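Local coordinates for protein pilin (Streptococcus pyogenes serotype M1, PDB 3GLD) that forms the shaft of the pilus by head-to-tail, covalently joined stacking of subunits, as needed for adhesion to host cells, bacterial aggregation and biofilm formation, at residues Y191-K196 and S215-Y220; V239-T244 and E275-T280. The protein carries 2 engineered substitutions. One frame throughout, in Å; residues are numbered along the deposited sequence.

How the contacts relate
Contact 1 comes first along the chain: after strand 179-185 the loop holding 191-196 leads into strand 196-202, and pairing with 215-220 closes a loop of 18 residues, largely strand. Only after it has closed does contact 2 open, 239-244 pairing with 275-280 across 30 residues, so the two lie in series, neither nested nor crossed. Contact 1 ties together loops on the way to strands 196-202 and 220-224; contact 2 joins strand 240-245 to the outermost strand 277-278 of a four-strand antiparallel sheet that has 220-224 at its other margin. Their centres are about 13 Å apart, and they meet where Tyr191 CD2 packs 4.0 Å from Val239 CG2.

Contact 1. Residues Y191-K196 and S215-Y220; sequences YKASEK and SIDQLY
Two type II beta turns, Lys192 to Glu195 and Ser215 to Gln218, meet where Ile216 inserts its side chain against the backbone of the first turn. Its CD1 reaches furthest, lying 3.7 Å from Glu195 CB and almost as near Tyr191 CB, while CB and CG1 rest against the carbonyl oxygens of Lys192 and Glu195. CG1 stands anti to the carbonyl carbon and CD1 extends the chain (chi2 179°), which brings the methyl up to both CB atoms.

Two backbone bonds fix the pairing. Ile216 N gives a nearly linear bond to Glu195 O (2.9 Å, 171° at the hydrogen), and Ser194 N returns one to Ile216 O at 3.0 Å, tilted 25° from that carbonyl's plane. A water also donates to Ile216 O, giving this oxygen two donors. Ser215 and Lys196 form an antiparallel non-hydrogen-bonded pair, their CA atoms 4.6 Å apart, where strand 210-215 ends and its hairpin partner 196-202 begins; the two turns thus continue the open end of this hairpin within the second pilin domain.

On the face shared by that pair, Lys196 NZ donates to Ser215 OG at 3.0 Å. Bends at chi2 and chi4 fold the lysine back beside the serine, whose OG is also 3.4 Å from Lys196 CD. The same ammonium donates to Ser194 O at 3.3 Å, in the carbonyl plane, so one charged group spans both segments.

Further out, Ala193 CB lies alongside the Asp217 carboxylate, 3.8 Å from OD2. The other oxygen, OD1, accepts a bond from Ala187 N, and Asp217 pairs by backbone with Leu185, anchoring the second turn to the end of strand 179-185.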
loop_
_atom_site.group_PDB
_atom_site.type_symbol
_atom_site.label_atom_id
_atom_site.label_comp_id
_atom_site.label_asym_id
_atom_site.label_seq_id
_atom_site.Cartn_x
_atom_site.Cartn_y
_atom_site.Cartn_z
ATOM N N TYR A 191 2.367 -8.939 5.732
ATOM C CA TYR A 191 1.074 -9.188 6.353
ATOM C C TYR A 191 1.191 -10.380 7.300
ATOM O O TYR A 191 1.384 -11.516 6.860
ATOM C CB TYR A 191 0.021 -9.452 5.249
ATOM C CG TYR A 191 -0.063 -8.313 4.262
ATOM C CD1 TYR A 191 -0.679 -7.109 4.613
ATOM C CD2 TYR A 191 0.497 -8.427 2.990
ATOM C CE1 TYR A 191 -0.724 -6.034 3.712
ATOM C CE2 TYR A 191 0.460 -7.373 2.101
ATOM C CZ TYR A 191 -0.155 -6.183 2.467
ATOM O OH TYR A 191 -0.217 -5.146 1.580
ATOM N N LYS A 192 1.088 -10.116 8.600
ATOM C CA LYS A 192 1.434 -11.112 9.612
ATOM C C LYS A 192 0.276 -12.020 9.940
ATOM O O LYS A 192 -0.877 -11.709 9.633
ATOM C CB LYS A 192 1.930 -10.435 10.899
ATOM C CG LYS A 192 3.218 -9.627 10.727
ATOM C CD LYS A 192 4.449 -10.524 10.565
ATOM C CE LYS A 192 5.741 -9.705 10.720
ATOM N NZ LYS A 192 6.964 -10.574 10.791
ATOM N N ALA A 193 0.589 -13.129 10.590
ATOM C CA ALA A 193 -0.422 -14.067 11.046
ATOM C C ALA A 193 -1.459 -13.322 11.875
ATOM O O ALA A 193 -1.131 -12.356 12.576
ATOM C CB ALA A 193 0.211 -15.171 11.847
ATOM N N SER A 194 -2.716 -13.749 11.748
ATOM C CA SER A 194 -3.835 -13.231 12.538
ATOM C C SER A 194 -4.441 -11.925 12.052
ATOM O O SER A 194 -5.523 -11.562 12.516
ATOM C CB SER A 194 -3.488 -13.142 14.035
ATOM O OG SER A 194 -3.678 -14.408 14.635
ATOM N N GLU A 195 -3.765 -11.216 11.131
ATOM C CA GLU A 195 -4.408 -10.124 10.393
ATOM C C GLU A 195 -5.701 -10.645 9.760
ATOM O O GLU A 195 -5.737 -11.762 9.314
ATOM C CB GLU A 195 -3.490 -9.582 9.295
ATOM C CG GLU A 195 -2.422 -8.630 9.810
ATOM C CD GLU A 195 -3.025 -7.360 10.394
ATOM O OE1 GLU A 195 -3.657 -6.591 9.625
ATOM O OE2 GLU A 195 -2.863 -7.134 11.624
ATOM N N LYS A 196 -6.746 -9.829 9.733
ATOM C CA LYS A 196 -8.058 -10.222 9.187
ATOM C C LYS A 196 -8.281 -9.717 7.774
ATOM O O LYS A 196 -7.896 -8.590 7.440
ATOM C CB LYS A 196 -9.211 -9.690 10.063
ATOM C CG LYS A 196 -9.181 -10.108 11.562
ATOM C CD LYS A 196 -9.569 -11.536 11.791
ATOM C CE LYS A 196 -9.682 -11.849 13.307
ATOM N NZ LYS A 196 -8.376 -12.287 13.904
ATOM N N SER A 215 -8.663 -15.144 9.094
ATOM C CA SER A 215 -7.380 -14.780 9.684
ATOM C C SER A 215 -6.261 -15.382 8.866
ATOM O O SER A 215 -6.315 -16.551 8.501
ATOM C CB SER A 215 -7.269 -15.312 11.111
ATOM O OG SER A 215 -8.117 -14.599 11.986
ATOM N N ILE A 216 -5.253 -14.570 8.566
ATOM C CA ILE A 216 -4.068 -15.033 7.865
ATOM C C ILE A 216 -3.399 -16.134 8.709
ATOM O O ILE A 216 -3.271 -16.008 9.933
ATOM C CB ILE A 216 -3.098 -13.843 7.554
ATOM C CG1 ILE A 216 -3.777 -12.829 6.630
ATOM C CG2 ILE A 216 -1.809 -14.350 6.921
ATOM C CD1 ILE A 216 -2.896 -11.594 6.271
ATOM N N ASP A 217 -3.054 -17.242 8.050
ATOM C CA ASP A 217 -2.391 -18.385 8.673
ATOM C C ASP A 217 -3.342 -19.310 9.445
ATOM O O ASP A 217 -2.895 -20.234 10.118
ATOM C CB ASP A 217 -1.228 -17.926 9.567
ATOM C CG ASP A 217 0.124 -18.089 8.904
ATOM O OD1 ASP A 217 0.186 -18.202 7.661
ATOM O OD2 ASP A 217 1.138 -18.098 9.643
ATOM N N GLN A 218 -4.645 -19.040 9.340
ATOM C CA GLN A 218 -5.694 -19.836 9.984
ATOM C C GLN A 218 -6.712 -20.315 8.930
ATOM O O GLN A 218 -7.367 -19.497 8.273
ATOM C CB GLN A 218 -6.396 -19.000 11.056
ATOM C CG GLN A 218 -7.435 -19.762 11.888
ATOM C CD GLN A 218 -7.917 -18.969 13.096
ATOM O OE1 GLN A 218 -7.133 -18.291 13.760
ATOM N NE2 GLN A 218 -9.213 -19.052 13.384
ATOM N N LEU A 219 -6.854 -21.637 8.804
ATOM C CA LEU A 219 -7.826 -22.251 7.869
ATOM C C LEU A 219 -9.216 -21.665 8.048
ATOM O O LEU A 219 -9.739 -21.614 9.156
ATOM C CB LEU A 219 -7.867 -23.784 8.040
ATOM C CG LEU A 219 -8.800 -24.683 7.210
ATOM C CD1 LEU A 219 -8.600 -24.505 5.720
ATOM C CD2 LEU A 219 -8.558 -26.141 7.586
ATOM N N TYR A 220 -9.806 -21.212 6.956
ATOM C CA TYR A 220 -11.132 -20.644 7.001
ATOM C C TYR A 220 -12.115 -21.635 6.379
ATOM O O TYR A 220 -11.993 -21.970 5.201
ATOM C CB TYR A 220 -11.146 -19.325 6.216
ATOM C CG TYR A 220 -12.526 -18.731 6.027
ATOM C CD1 TYR A 220 -13.160 -18.046 7.063
ATOM C CD2 TYR A 220 -13.191 -18.853 4.814
ATOM C CE1 TYR A 220 -14.437 -17.512 6.896
ATOM C CE2 TYR A 220 -14.450 -18.319 4.638
ATOM C CZ TYR A 220 -15.062 -17.649 5.674
ATOM O OH TYR A 220 -16.307 -17.116 5.476
HETATM O O HOH W 1 -3.717 -17.068 12.705
#

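Contact 2. Residues V239-T244 and E275-T280; sequences VDYVVT and EQETST
Asp240 OD1 receives a 2.6 Å hydrogen bond from Thr278 OG1, whose oxygen sits above the carboxylate plane, 51° out of it; the two side chains run side by side from an antiparallel non-hydrogen-bonded pair. The second carboxylate oxygen, OD2, draws a weak, bent bond from Gln276 NE2, the amide turned 44° from the carboxylate, while Gln276 OE1 is held by Lys186. On the opposite face, Glu277 CB lies 3.5 Å above the Tyr241 ring plane, offset toward the rim in a CH-pi contact. With chi1 at 66°, CG of Tyr241 stands between its own N and carbonyl carbon, which turns the ring toward that neighbour, and a salt bridge from Glu277 OE2 to Lys267 holds the acid's far end.

Backbone bonds position these groups: Tyr241 N to Glu277 O (2.7 Å) and Glu277 N to Tyr241 O (2.8 Å). Ser279 N meets Val239 O from above the carbonyl plane; the side-chain oxygen Ser279 OG accepts a bond from Val239 N at 3.0 Å and is also bonded to Pro236 O. Tyr241 further packs on Leu162, Leu185, Met284 and Ile286, placing its ring in the core: an antiparallel edge-strand pairing of a CnaB-type, Ig-like beta-sandwich.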
loop_
_atom_site.group_PDB
_atom_site.type_symbol
_atom_site.label_atom_id
_atom_site.label_comp_id
_atom_site.label_asym_id
_atom_site.label_seq_id
_atom_site.Cartn_x
_atom_site.Cartn_y
_atom_site.Cartn_z
ATOM N N VAL A 239 0.164 -12.293 -1.660
ATOM C CA VAL A 239 -0.172 -13.273 -0.620
ATOM C C VAL A 239 -0.425 -14.644 -1.219
ATOM O O VAL A 239 -1.221 -14.793 -2.163
ATOM C CB VAL A 239 -1.375 -12.823 0.248
ATOM C CG1 VAL A 239 -1.913 -13.991 1.114
ATOM C CG2 VAL A 239 -0.976 -11.657 1.166
ATOM N N ASP A 240 0.255 -15.649 -0.682
ATOM C CA ASP A 240 0.009 -17.033 -1.110
ATOM C C ASP A 240 -1.268 -17.568 -0.508
ATOM O O ASP A 240 -1.644 -17.194 0.609
ATOM C CB ASP A 240 1.169 -17.952 -0.734
ATOM C CG ASP A 240 2.444 -17.591 -1.451
ATOM O OD1 ASP A 240 2.429 -16.649 -2.260
ATOM O OD2 ASP A 240 3.467 -18.242 -1.203
ATOM N N TYR A 241 -1.939 -18.449 -1.244
ATOM C CA TYR A 241 -3.141 -19.074 -0.724
ATOM C C TYR A 241 -3.435 -20.411 -1.406
ATOM O O TYR A 241 -2.933 -20.696 -2.490
ATOM C CB TYR A 241 -4.342 -18.113 -0.810
ATOM C CG TYR A 241 -4.768 -17.782 -2.219
ATOM C CD1 TYR A 241 -5.674 -18.598 -2.903
ATOM C CD2 TYR A 241 -4.262 -16.652 -2.874
ATOM C CE1 TYR A 241 -6.055 -18.306 -4.209
ATOM C CE2 TYR A 241 -4.627 -16.350 -4.162
ATOM C CZ TYR A 241 -5.533 -17.179 -4.831
ATOM O OH TYR A 241 -5.912 -16.878 -6.112
ATOM N N VAL A 242 -4.251 -21.219 -0.730
ATOM C CA VAL A 242 -4.760 -22.472 -1.259
ATOM C C VAL A 242 -6.246 -22.514 -0.949
ATOM O O VAL A 242 -6.670 -22.168 0.169
ATOM C CB VAL A 242 -4.096 -23.700 -0.580
ATOM C CG1 VAL A 242 -4.526 -25.001 -1.285
ATOM C CG2 VAL A 242 -2.572 -23.598 -0.594
ATOM N N VAL A 243 -7.034 -22.919 -1.944
ATOM C CA VAL A 243 -8.445 -23.234 -1.742
ATOM C C VAL A 243 -8.683 -24.709 -2.033
ATOM O O VAL A 243 -8.277 -25.213 -3.079
ATOM C CB VAL A 243 -9.377 -22.433 -2.673
ATOM C CG1 VAL A 243 -10.839 -22.629 -2.253
ATOM C CG2 VAL A 243 -8.999 -20.939 -2.686
ATOM N N THR A 244 -9.349 -25.405 -1.112
ATOM C CA THR A 244 -9.658 -26.809 -1.332
ATOM C C THR A 244 -11.107 -27.114 -0.955
ATOM O O THR A 244 -11.616 -26.631 0.060
ATOM C CB THR A 244 -8.766 -27.731 -0.488
ATOM O OG1 THR A 244 -9.231 -27.707 0.860
ATOM C CG2 THR A 244 -7.326 -27.317 -0.511
ATOM N N GLU A 275 -3.425 -25.395 -6.611
ATOM C CA GLU A 275 -2.054 -25.381 -6.126
ATOM C C GLU A 275 -1.904 -24.122 -5.257
ATOM O O GLU A 275 -2.849 -23.344 -5.103
ATOM C CB GLU A 275 -1.078 -25.333 -7.297
ATOM C CG GLU A 275 -1.127 -26.525 -8.238
ATOM C CD GLU A 275 -0.430 -26.225 -9.559
ATOM O OE1 GLU A 275 -0.369 -25.030 -9.950
ATOM O OE2 GLU A 275 0.059 -27.181 -10.201
ATOM N N GLN A 276 -0.727 -23.919 -4.674
ATOM C CA GLN A 276 -0.470 -22.666 -3.980
ATOM C C GLN A 276 -0.444 -21.521 -4.997
ATOM O O GLN A 276 0.390 -21.488 -5.890
ATOM C CB GLN A 276 0.831 -22.737 -3.171
ATOM C CG GLN A 276 1.066 -21.513 -2.285
ATOM C CD GLN A 276 1.687 -21.868 -0.946
ATOM O OE1 GLN A 276 1.079 -22.568 -0.125
ATOM N NE2 GLN A 276 2.891 -21.379 -0.712
ATOM N N GLU A 277 -1.403 -20.616 -4.882
ATOM C CA GLU A 277 -1.462 -19.457 -5.750
ATOM C C GLU A 277 -0.866 -18.285 -4.994
ATOM O O GLU A 277 -0.923 -18.260 -3.762
ATOM C CB GLU A 277 -2.908 -19.116 -6.100
ATOM C CG GLU A 277 -3.552 -19.978 -7.161
ATOM C CD GLU A 277 -2.799 -19.983 -8.470
ATOM O OE1 GLU A 277 -2.406 -18.906 -8.963
ATOM O OE2 GLU A 277 -2.609 -21.079 -9.024
ATOM N N THR A 278 -0.317 -17.326 -5.741
ATOM C CA THR A 278 0.151 -16.043 -5.204
ATOM C C THR A 278 -0.685 -14.921 -5.794
ATOM O O THR A 278 -0.802 -14.801 -7.011
ATOM C CB THR A 278 1.634 -15.815 -5.520
ATOM O OG1 THR A 278 2.400 -16.821 -4.857
ATOM C CG2 THR A 278 2.100 -14.445 -5.044
ATOM N N SER A 279 -1.285 -14.111 -4.930
ATOM C CA SER A 279 -2.203 -13.082 -5.405
ATOM C C SER A 279 -1.450 -11.979 -6.148
ATOM O O SER A 279 -0.346 -11.594 -5.749
ATOM C CB SER A 279 -3.020 -12.503 -4.262
ATOM O OG SER A 279 -2.208 -11.788 -3.370
ATOM N N THR A 280 -2.042 -11.515 -7.247
ATOM C CA THR A 280 -1.493 -10.408 -8.026
ATOM C C THR A 280 -2.483 -9.250 -7.976
ATOM O O THR A 280 -3.430 -9.271 -7.193
ATOM C CB THR A 280 -1.240 -10.812 -9.504
ATOM O OG1 THR A 280 -2.502 -11.008 -10.148
ATOM C CG2 THR A 280 -0.422 -12.079 -9.590
#